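Local coordinates for iron-regulated ABC transporter siderophore-binding protein SirA (Staphylococcus aureus subsp. aureus, PDB 3MWF) that binds the iron-loaded siderophore staphyloferrin B and probably delivers it to an ABC transporter for import into the cell, at residues P84-R93 with I104-V113; D221-D229 with Q261-W271. All blocks are in the same frame, centred on the assembly; numbering follows the deposited sequence. Where two conformers were deposited one is given.

Contact 1 of 2, residues P84-R93 with I104-V113; sequences PDLIVASKVR and IAPTVSTDTV. With SE8 (5-[(2-{[(3S)-5-{[(2S)-2-amino-2-carboxyethyl]amino}-3-carboxy-3-hydroxy-5-oxopentanoyl]amino}ethyl)amino]-2,5-dioxopentanoic acid), chain C.
A beta-alpha-beta crossover of the N-terminal lobe joins P84-R93 to I104-V113: strand 86-90 runs parallel to strand 107-110, with helix 98-104 in the connection, and both carboxyl ends open onto the siderophore pocket. The ladder climbs from I87 N to P106 O, then V108 N to I87 O, A89 N to V108 O (2.8 Å) and a longer rung, T110 N to A89 O. Past the strands K91 N donates to T110 O, and V92 N donates to D111 O. On one face the methyl of A89 meets T107 CG2 at 3.9 Å, and I87 CD1 packs on A105 CB, beside T107 OG1, which donates a hydrogen bond to A105 O. On the other, the side chains of L86 and V108 cross at about a right angle, CD1 of the first meeting CG2 of the second. S90 caps the helix of R93, its OG accepting from R93 N (3.1 Å). V113 CG1 packs against V92 CG1 (3.7 Å) and lies obliquely by the R93 guanidinium, while V113 CG2 faces the siderophore. A bend at chi2 (-58°) carries R93 across V113 to staphyloferrin B, where NH2 grips O26 at 2.7 Å and NH1 holds O29 at 3.0 Å, with a weak bond to O20. E71 forms a salt bridge with R93 NE, probably steadying the guanidinium. At the far end one water links P84 O with I104 O. Strand 107-110 edges its six-stranded sheet; strand 24-26 lies on the other side of 86-90, L101 of helix 98-104 covers A89 and T107, and helix 116-127 packs on L86, V88 and T110.

Contact 2 of 2, residues D221-D229 with Q261-W271; sequences DHIFVVKSD and QVSDDLDEITW
Strand 222-227 pairs in parallel with the short strand 262-263 through I223 N to Q261 O, S263 N to I223 O and V225 N to S263 O (2.8 Å), after which the backbone of 261-271 leaves the ladder at D264 and D265. H222 lies across the start of this ladder. A chi1 of -162° lays one face of the imidazole against Q261 O, which stands 3.2 Å above the plane over its centre, and the ring's NE2 shares a nearly straight hydrogen bond of 2.8 Å with S263 OG. Its other nitrogen, ND1, receives a weak bond from Q261 NE2, the amide turned 71° from the ring. F224 reaches W271 with CD1 3.5 Å from CH2; the planes are 26° apart, but the rings are slid so far that they hardly overlap. L266 CD1 fills the corner beside the pair, 3.6 Å from F224 CB and over the centre of the W271 ring. Further on, V226 sets CG2 against W271 CB and CG1 against E268. Such a parallel pair, connected through helices, belongs to the Rossmann-like C-terminal lobe of this siderophore-binding protein, in which strand 163-168 flanks 222-227 on its other side and helix 277-290 packs on F224 and S263. On the V225 side, K227 bends at chi3 and chi4 to bring NZ 2.7 Å from D265 OD1, above the carboxylate plane, and into a longer salt bridge with D264 OD1; E242 adds a third carboxylate. Near the pocket S228 OG donates to the anti lone pair of E268 OE1 (2.7 Å), an oxygen that also takes a hydrogen from the water bound to D229 N.

Contact 1 and contact 2 lie on opposite sides of the chain's centre, their own centres 30 Å apart, and they do not touch: about 10 Å separates their nearest atoms. Each is a parallel strand pair at the edge of its own sheet, one in each lobe, and staphyloferrin B with its iron(III) occupies the cleft between. Contact 1 supplies V92, R93, T112 and V113 to the pocket, the R93 side chain about 4 Å from the iron. Contact 2 stands further back: the side chain of S228 is about 5 Å from the bound SE8, staphyloferrin B. Beyond W271, N272 is hydrogen-bonded to the ligand, as are R169, R174 and Y176.

Contact 1 of 2, residues P84-R93 with I104-V113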
loop_
_atom_site.group_PDB
_atom_site.type_symbol
_atom_site.label_atom_id
_atom_site.label_comp_id
_atom_site.label_asym_id
_atom_site.label_seq_id
_atom_site.Cartn_x
_atom_site.Cartn_y
_atom_site.Cartn_z
ATOM N N PRO A 84 -5.166 -25.187 1.550
ATOM C CA PRO A 84 -4.002 -24.486 1.026
ATOM C C PRO A 84 -2.709 -25.189 1.428
ATOM O O PRO A 84 -2.687 -25.946 2.410
ATOM C CB PRO A 84 -4.073 -23.121 1.714
ATOM C CG PRO A 84 -4.864 -23.349 2.945
ATOM C CD PRO A 84 -5.717 -24.568 2.764
ATOM N N ASP A 85 -1.665 -24.962 0.660
ATOM C CA ASP A 85 -0.335 -25.385 1.077
ATOM C C ASP A 85 0.542 -24.219 1.546
ATOM O O ASP A 85 1.660 -24.437 2.020
ATOM C CB ASP A 85 0.357 -26.269 0.026
ATOM C CG ASP A 85 0.302 -25.718 -1.364
ATOM O OD1 ASP A 85 0.219 -24.486 -1.543
ATOM O OD2 ASP A 85 0.371 -26.530 -2.315
ATOM N N LEU A 86 0.025 -22.992 1.428
ATOM C CA LEU A 86 0.727 -21.808 1.921
ATOM C C LEU A 86 -0.285 -20.713 2.221
ATOM O O LEU A 86 -1.195 -20.460 1.406
ATOM C CB LEU A 86 1.728 -21.295 0.883
ATOM C CG LEU A 86 2.542 -20.052 1.280
ATOM C CD1 LEU A 86 3.451 -20.367 2.489
ATOM C CD2 LEU A 86 3.346 -19.558 0.101
ATOM N N ILE A 87 -0.156 -20.104 3.395
ATOM C CA ILE A 87 -0.961 -18.931 3.747
ATOM C C ILE A 87 -0.012 -17.758 3.917
ATOM O O ILE A 87 1.008 -17.886 4.582
ATOM C CB ILE A 87 -1.781 -19.166 5.031
ATOM C CG1 ILE A 87 -2.734 -20.352 4.804
ATOM C CG2 ILE A 87 -2.534 -17.863 5.487
ATOM C CD1 ILE A 87 -3.298 -20.917 6.111
ATOM N N VAL A 88 -0.345 -16.610 3.310
ATOM C CA VAL A 88 0.477 -15.409 3.498
ATOM C C VAL A 88 -0.330 -14.429 4.374
ATOM O O VAL A 88 -1.433 -13.984 4.002
ATOM C CB VAL A 88 0.868 -14.716 2.141
ATOM C CG1 VAL A 88 1.727 -13.470 2.381
ATOM C CG2 VAL A 88 1.630 -15.685 1.223
ATOM N N ALA A 89 0.227 -14.119 5.542
ATOM C CA ALA A 89 -0.466 -13.361 6.582
ATOM C C ALA A 89 0.381 -12.139 6.901
ATOM O O ALA A 89 1.465 -11.987 6.341
ATOM C CB ALA A 89 -0.637 -14.213 7.858
ATOM N N SER A 90 -0.147 -11.287 7.774
ATOM C CA SER A 90 0.606 -10.141 8.305
ATOM C C SER A 90 0.449 -10.112 9.826
ATOM O O SER A 90 -0.584 -10.545 10.370
ATOM C CB SER A 90 0.090 -8.822 7.685
ATOM O OG SER A 90 -1.236 -8.520 8.114
ATOM N N LYS A 91 1.453 -9.575 10.516
ATOM C CA LYS A 91 1.345 -9.409 11.963
ATOM C C LYS A 91 0.242 -8.393 12.251
ATOM O O LYS A 91 -0.600 -8.592 13.125
ATOM C CB LYS A 91 2.706 -8.987 12.551
ATOM C CG LYS A 91 2.775 -8.898 14.081
ATOM C CD LYS A 91 4.233 -9.100 14.496
ATOM C CE LYS A 91 4.767 -7.969 15.378
ATOM N NZ LYS A 91 4.198 -8.006 16.773
ATOM N N VAL A 92 0.193 -7.311 11.469
ATOM C CA VAL A 92 -0.807 -6.306 11.763
ATOM C C VAL A 92 -2.265 -6.835 11.729
ATOM O O VAL A 92 -3.072 -6.498 12.600
ATOM C CB VAL A 92 -0.608 -5.021 10.926
ATOM C CG1 VAL A 92 -0.838 -5.279 9.450
ATOM C CG2 VAL A 92 -1.530 -3.950 11.464
ATOM N N ARG A 93 -2.600 -7.670 10.750
ATOM C CA ARG A 93 -3.965 -8.185 10.683
ATOM C C ARG A 93 -4.170 -9.455 11.498
ATOM O O ARG A 93 -5.230 -9.638 12.087
ATOM C CB ARG A 93 -4.369 -8.501 9.244
ATOM C CG ARG A 93 -4.211 -7.334 8.242
ATOM C CD ARG A 93 -4.993 -6.134 8.652
ATOM N NE ARG A 93 -4.903 -5.146 7.584
ATOM C CZ ARG A 93 -5.173 -3.858 7.738
ATOM N NH1 ARG A 93 -5.529 -3.383 8.924
ATOM N NH2 ARG A 93 -5.083 -3.045 6.687
ATOM N N ILE A 104 -3.672 -24.883 9.941
ATOM C CA ILE A 104 -4.219 -25.182 8.617
ATOM C C ILE A 104 -3.159 -25.496 7.571
ATOM O O ILE A 104 -3.253 -26.497 6.838
ATOM C CB ILE A 104 -5.143 -24.002 8.139
ATOM C CG1 ILE A 104 -6.243 -23.725 9.179
ATOM C CG2 ILE A 104 -5.668 -24.267 6.701
ATOM C CD1 ILE A 104 -7.063 -22.454 8.921
ATOM N N ALA A 105 -2.147 -24.634 7.462
ATOM C CA ALA A 105 -1.096 -24.763 6.488
ATOM C C ALA A 105 0.112 -23.933 6.903
ATOM O O ALA A 105 -0.039 -22.997 7.706
ATOM C CB ALA A 105 -1.587 -24.292 5.103
ATOM N N PRO A 106 1.298 -24.236 6.338
ATOM C CA PRO A 106 2.466 -23.395 6.589
ATOM C C PRO A 106 2.086 -21.952 6.288
ATOM O O PRO A 106 1.510 -21.669 5.224
ATOM C CB PRO A 106 3.484 -23.894 5.561
ATOM C CG PRO A 106 3.113 -25.333 5.350
ATOM C CD PRO A 106 1.606 -25.314 5.380
ATOM N N THR A 107 2.372 -21.077 7.243
ATOM C CA THR A 107 1.931 -19.693 7.165
ATOM C C THR A 107 3.162 -18.802 7.324
ATOM O O THR A 107 3.950 -18.966 8.271
ATOM C CB THR A 107 0.929 -19.365 8.284
ATOM O OG1 THR A 107 -0.245 -20.156 8.123
ATOM C CG2 THR A 107 0.529 -17.866 8.243
ATOM N N VAL A 108 3.335 -17.877 6.386
ATOM C CA VAL A 108 4.432 -16.903 6.487
ATOM C C VAL A 108 3.822 -15.517 6.629
ATOM O O VAL A 108 2.710 -15.268 6.155
ATOM C CB VAL A 108 5.399 -16.992 5.286
ATOM C CG1 VAL A 108 6.025 -18.392 5.248
ATOM C CG2 VAL A 108 4.662 -16.715 3.945
ATOM N N SER A 109 4.517 -14.618 7.331
ATOM C CA SER A 109 3.930 -13.308 7.708
ATOM C C SER A 109 4.929 -12.152 7.574
ATOM O O SER A 109 6.057 -12.254 8.065
ATOM C CB SER A 109 3.448 -13.376 9.164
ATOM O OG SER A 109 2.773 -12.188 9.571
ATOM N N THR A 110 4.525 -11.054 6.923
ATOM C CA THR A 110 5.296 -9.809 6.975
ATOM C C THR A 110 4.786 -9.023 8.168
ATOM O O THR A 110 3.741 -9.328 8.732
ATOM C CB THR A 110 5.029 -8.946 5.749
ATOM O OG1 THR A 110 3.602 -8.896 5.553
ATOM C CG2 THR A 110 5.695 -9.537 4.489
ATOM N N ASP A 111 5.515 -7.987 8.559
ATOM C CA ASP A 111 5.088 -7.149 9.677
ATOM C C ASP A 111 3.782 -6.410 9.336
ATOM O O ASP A 111 2.842 -6.356 10.142
ATOM C CB ASP A 111 6.151 -6.099 9.953
ATOM C CG ASP A 111 7.301 -6.610 10.809
ATOM O OD1 ASP A 111 7.121 -7.554 11.614
ATOM O OD2 ASP A 111 8.389 -5.992 10.721
ATOM N N THR A 112 3.746 -5.800 8.154
ATOM C CA THR A 112 2.539 -5.054 7.779
ATOM C C THR A 112 2.129 -5.349 6.347
ATOM O O THR A 112 2.612 -6.286 5.735
ATOM C CB THR A 112 2.666 -3.532 8.013
ATOM O OG1 THR A 112 1.366 -2.852 7.892
ATOM C CG2 THR A 112 3.688 -2.978 7.049
ATOM N N VAL A 113 1.223 -4.521 5.837
ATOM C CA VAL A 113 0.542 -4.870 4.599
ATOM C C VAL A 113 1.029 -4.056 3.409
ATOM O O VAL A 113 0.635 -4.346 2.286
ATOM C CB VAL A 113 -1.006 -4.717 4.728
ATOM C CG1 VAL A 113 -1.543 -5.619 5.848
ATOM C CG2 VAL A 113 -1.404 -3.216 4.944
HETATM C C1 SE8 C . -9.064 -1.098 8.465
HETATM C C2 SE8 C . -9.594 0.165 7.845
HETATM C C3 SE8 C . -9.898 -0.043 6.370
HETATM N N4 SE8 C . -8.701 -0.296 5.574
HETATM C C5 SE8 C . -8.058 0.673 4.954
HETATM C C6 SE8 C . -6.746 0.308 4.304
HETATM C C7 SE8 C . -5.606 0.344 5.321
HETATM C C8 SE8 C . -4.340 -0.204 4.638
HETATM C C9 SE8 C . -3.058 -0.030 5.449
HETATM N N10 SE8 C . -3.139 -0.134 6.775
HETATM C C11 SE8 C . -1.929 -0.006 7.555
HETATM C C12 SE8 C . -1.649 -1.280 8.334
HETATM N N13 SE8 C . -0.736 -1.054 9.447
HETATM C C14 SE8 C . -1.121 -0.586 10.672
HETATM C C15 SE8 C . -2.563 -0.665 11.078
HETATM C C16 SE8 C . -3.164 0.534 10.387
HETATM C C17 SE8 C . -4.590 0.392 9.953
HETATM C C18 SE8 C . -5.458 1.434 10.478
HETATM O O19 SE8 C . -9.872 -2.034 8.699
HETATM O O20 SE8 C . -7.854 -1.144 8.767
HETATM N N21 SE8 C . -8.602 1.242 8.029
HETATM O O22 SE8 C . -8.453 1.820 4.885
HETATM C C23 SE8 C . -5.416 1.757 5.845
HETATM O O24 SE8 C . -4.849 2.613 5.122
HETATM O O25 SE8 C . -5.813 2.049 7.002
HETATM O O26 SE8 C . -5.978 -0.455 6.458
HETATM O O27 SE8 C . -1.999 0.181 4.866
HETATM O O28 SE8 C . -0.342 -0.073 11.454
HETATM O O29 SE8 C . -4.967 -0.435 9.118
HETATM O O30 SE8 C . -6.476 1.709 9.850
HETATM O O31 SE8 C . -5.137 2.057 11.521
HETATM O O HOH W 1 -4.351 -27.312 4.220
#

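Contact 2 of 2, residues D221-D229 with Q261-W271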
loop_
_atom_site.group_PDB
_atom_site.type_symbol
_atom_site.label_atom_id
_atom_site.label_comp_id
_atom_site.label_asym_id
_atom_site.label_seq_id
_atom_site.Cartn_x
_atom_site.Cartn_y
_atom_site.Cartn_z
ATOM N N ASP A 221 5.702 21.105 -0.692
ATOM C CA ASP A 221 5.678 21.762 -2.019
ATOM C C ASP A 221 4.576 21.226 -2.944
ATOM O O ASP A 221 4.065 21.960 -3.789
ATOM C CB ASP A 221 7.025 21.611 -2.690
ATOM C CG ASP A 221 8.147 22.158 -1.830
ATOM O OD1 ASP A 221 7.980 23.261 -1.272
ATOM O OD2 ASP A 221 9.152 21.452 -1.696
ATOM N N HIS A 222 4.221 19.956 -2.777
ATOM C CA HIS A 222 3.088 19.362 -3.487
ATOM C C HIS A 222 2.341 18.412 -2.549
ATOM O O HIS A 222 2.979 17.642 -1.812
ATOM C CB HIS A 222 3.582 18.580 -4.711
ATOM C CG HIS A 222 2.498 18.308 -5.705
ATOM N ND1 HIS A 222 2.329 19.069 -6.846
ATOM C CD2 HIS A 222 1.486 17.409 -5.693
ATOM C CE1 HIS A 222 1.251 18.649 -7.493
ATOM N NE2 HIS A 222 0.726 17.636 -6.817
ATOM N N ILE A 223 1.013 18.432 -2.634
ATOM C CA ILE A 223 0.177 17.610 -1.752
ATOM C C ILE A 223 -0.704 16.718 -2.598
ATOM O O ILE A 223 -1.318 17.174 -3.562
ATOM C CB ILE A 223 -0.668 18.495 -0.788
ATOM C CG1 ILE A 223 0.242 19.210 0.226
ATOM C CG2 ILE A 223 -1.788 17.662 -0.079
ATOM C CD1 ILE A 223 -0.503 20.210 1.142
ATOM N N PHE A 224 -0.749 15.437 -2.236
ATOM C CA PHE A 224 -1.518 14.444 -2.958
ATOM C C PHE A 224 -2.689 14.094 -2.087
ATOM O O PHE A 224 -2.497 13.635 -0.955
ATOM C CB PHE A 224 -0.614 13.231 -3.196
ATOM C CG PHE A 224 0.578 13.549 -4.050
ATOM C CD1 PHE A 224 0.433 13.620 -5.441
ATOM C CD2 PHE A 224 1.825 13.856 -3.481
ATOM C CE1 PHE A 224 1.507 13.944 -6.244
ATOM C CE2 PHE A 224 2.929 14.169 -4.278
ATOM C CZ PHE A 224 2.768 14.215 -5.678
ATOM N N VAL A 225 -3.901 14.327 -2.586
ATOM C CA VAL A 225 -5.097 14.104 -1.765
ATOM C C VAL A 225 -5.828 12.811 -2.144
ATOM O O VAL A 225 -6.191 12.631 -3.307
ATOM C CB VAL A 225 -6.059 15.307 -1.881
ATOM C CG1 VAL A 225 -7.380 15.040 -1.170
ATOM C CG2 VAL A 225 -5.413 16.555 -1.300
ATOM N N VAL A 226 -6.080 11.954 -1.155
ATOM C CA VAL A 226 -6.789 10.672 -1.368
ATOM C C VAL A 226 -8.052 10.660 -0.531
ATOM O O VAL A 226 -8.000 10.840 0.690
ATOM C CB VAL A 226 -5.915 9.454 -0.964
ATOM C CG1 VAL A 226 -6.638 8.141 -1.291
ATOM C CG2 VAL A 226 -4.558 9.469 -1.635
ATOM N N LYS A 227 -9.209 10.482 -1.177
ATOM C CA LYS A 227 -10.480 10.377 -0.449
ATOM C C LYS A 227 -10.726 8.879 -0.302
ATOM O O LYS A 227 -10.891 8.180 -1.304
ATOM C CB LYS A 227 -11.601 11.042 -1.261
ATOM C CG LYS A 227 -11.572 12.563 -1.132
ATOM C CD LYS A 227 -12.681 13.217 -1.970
ATOM C CE LYS A 227 -12.333 13.262 -3.442
ATOM N NZ LYS A 227 -11.277 14.304 -3.734
ATOM N N SER A 228 -10.686 8.371 0.926
ATOM C CA SER A 228 -10.767 6.924 1.130
ATOM C C SER A 228 -11.147 6.595 2.555
ATOM O O SER A 228 -10.523 7.068 3.497
ATOM C CB SER A 228 -9.421 6.263 0.781
ATOM O OG SER A 228 -9.471 4.844 0.945
ATOM N N ASP A 229 -12.212 5.818 2.710
ATOM C CA ASP A 229 -12.573 5.251 4.013
ATOM C C ASP A 229 -13.476 4.039 3.741
ATOM O O ASP A 229 -14.731 4.157 3.749
ATOM C CB ASP A 229 -13.263 6.294 4.922
ATOM C CG ASP A 229 -13.411 5.828 6.364
ATOM O OD1 ASP A 229 -13.303 4.611 6.628
ATOM O OD2 ASP A 229 -13.699 6.664 7.255
ATOM N N GLN A 261 -0.556 23.520 -6.153
ATOM C CA GLN A 261 0.223 22.311 -6.364
ATOM C C GLN A 261 -0.421 21.192 -5.560
ATOM O O GLN A 261 0.244 20.550 -4.747
ATOM C CB GLN A 261 1.652 22.497 -5.873
ATOM C CG GLN A 261 2.532 23.323 -6.812
ATOM C CD GLN A 261 2.664 22.702 -8.183
ATOM O OE1 GLN A 261 2.317 23.326 -9.188
ATOM N NE2 GLN A 261 3.143 21.467 -8.237
ATOM N N VAL A 262 -1.718 20.996 -5.766
ATOM C CA VAL A 262 -2.452 19.942 -5.056
ATOM C C VAL A 262 -2.985 19.017 -6.138
ATOM O O VAL A 262 -3.590 19.495 -7.112
ATOM C CB VAL A 262 -3.604 20.521 -4.180
ATOM C CG1 VAL A 262 -4.368 19.411 -3.465
ATOM C CG2 VAL A 262 -3.067 21.482 -3.128
ATOM N N SER A 263 -2.711 17.714 -6.000
ATOM C CA SER A 263 -3.347 16.712 -6.872
ATOM C C SER A 263 -4.518 16.095 -6.155
ATOM O O SER A 263 -4.336 15.428 -5.135
ATOM C CB SER A 263 -2.364 15.625 -7.281
ATOM O OG SER A 263 -1.279 16.127 -8.045
ATOM N N ASP A 264 -5.708 16.333 -6.689
ATOM C CA ASP A 264 -6.960 15.982 -6.061
ATOM C C ASP A 264 -7.506 14.736 -6.734
ATOM O O ASP A 264 -7.015 14.343 -7.773
ATOM C CB ASP A 264 -7.961 17.132 -6.268
ATOM C CG ASP A 264 -8.752 17.418 -5.039
ATOM O OD1 ASP A 264 -8.903 16.493 -4.201
ATOM O OD2 ASP A 264 -9.227 18.579 -4.900
ATOM N N ASP A 265 -8.538 14.139 -6.156
ATOM C CA ASP A 265 -9.135 12.912 -6.727
ATOM C C ASP A 265 -8.143 11.921 -7.359
ATOM O O ASP A 265 -8.142 11.657 -8.560
ATOM C CB ASP A 265 -10.241 13.248 -7.713
ATOM C CG ASP A 265 -11.602 13.093 -7.101
ATOM O OD1 ASP A 265 -12.017 14.021 -6.357
ATOM O OD2 ASP A 265 -12.240 12.045 -7.349
ATOM N N LEU A 266 -7.265 11.420 -6.521
ATOM C CA LEU A 266 -6.372 10.358 -6.902
ATOM C C LEU A 266 -7.125 9.055 -6.679
ATOM O O LEU A 266 -8.014 9.011 -5.840
ATOM C CB LEU A 266 -5.156 10.419 -5.997
ATOM C CG LEU A 266 -4.382 11.734 -6.097
ATOM C CD1 LEU A 266 -3.313 11.737 -5.029
ATOM C CD2 LEU A 266 -3.761 11.860 -7.486
ATOM N N ASP A 267 -6.762 8.016 -7.413
ATOM C CA ASP A 267 -7.432 6.723 -7.266
ATOM C C ASP A 267 -6.973 6.076 -5.969
ATOM O O ASP A 267 -5.796 5.724 -5.846
ATOM C CB ASP A 267 -7.068 5.808 -8.435
ATOM C CG ASP A 267 -8.005 4.648 -8.550
ATOM O OD1 ASP A 267 -8.283 3.953 -7.537
ATOM O OD2 ASP A 267 -8.525 4.442 -9.651
ATOM N N GLU A 268 -7.889 5.911 -5.023
ATOM C CA GLU A 268 -7.534 5.273 -3.727
ATOM C C GLU A 268 -6.947 3.866 -3.877
ATOM O O GLU A 268 -6.181 3.421 -3.013
ATOM C CB GLU A 268 -8.739 5.235 -2.768
ATOM C CG GLU A 268 -9.915 4.377 -3.320
ATOM C CD GLU A 268 -11.119 4.331 -2.412
ATOM O OE1 GLU A 268 -11.024 4.426 -1.174
ATOM O OE2 GLU A 268 -12.222 4.188 -2.958
ATOM N N ILE A 269 -7.318 3.146 -4.947
ATOM C CA ILE A 269 -6.824 1.766 -5.108
ATOM C C ILE A 269 -5.333 1.773 -5.420
ATOM O O ILE A 269 -4.552 1.085 -4.766
ATOM C CB ILE A 269 -7.629 1.009 -6.188
ATOM C CG1 ILE A 269 -9.084 0.946 -5.745
ATOM C CG2 ILE A 269 -7.055 -0.397 -6.407
ATOM C CD1 ILE A 269 -10.025 0.434 -6.871
ATOM N N THR A 270 -4.952 2.615 -6.377
ATOM C CA THR A 270 -3.536 2.810 -6.719
ATOM C C THR A 270 -2.725 3.380 -5.547
ATOM O O THR A 270 -1.603 2.928 -5.275
ATOM C CB THR A 270 -3.434 3.754 -7.906
ATOM O OG1 THR A 270 -3.998 3.076 -9.028
ATOM C CG2 THR A 270 -1.959 4.114 -8.245
ATOM N N TRP A 271 -3.304 4.384 -4.894
ATOM C CA TRP A 271 -2.574 5.174 -3.919
ATOM C C TRP A 271 -2.499 4.561 -2.535
ATOM O O TRP A 271 -1.654 4.978 -1.732
ATOM C CB TRP A 271 -3.105 6.614 -3.862
ATOM C CG TRP A 271 -2.548 7.426 -5.005
ATOM C CD1 TRP A 271 -2.964 7.402 -6.318
ATOM C CD2 TRP A 271 -1.434 8.317 -4.945
ATOM N NE1 TRP A 271 -2.171 8.246 -7.075
ATOM C CE2 TRP A 271 -1.220 8.812 -6.257
ATOM C CE3 TRP A 271 -0.585 8.745 -3.907
ATOM C CZ2 TRP A 271 -0.202 9.736 -6.554
ATOM C CZ3 TRP A 271 0.429 9.662 -4.197
ATOM C CH2 TRP A 271 0.608 10.156 -5.516
HETATM O O HOH W 2 -9.392 10.060 -3.922
HETATM O O HOH W 3 -13.205 4.432 0.371
#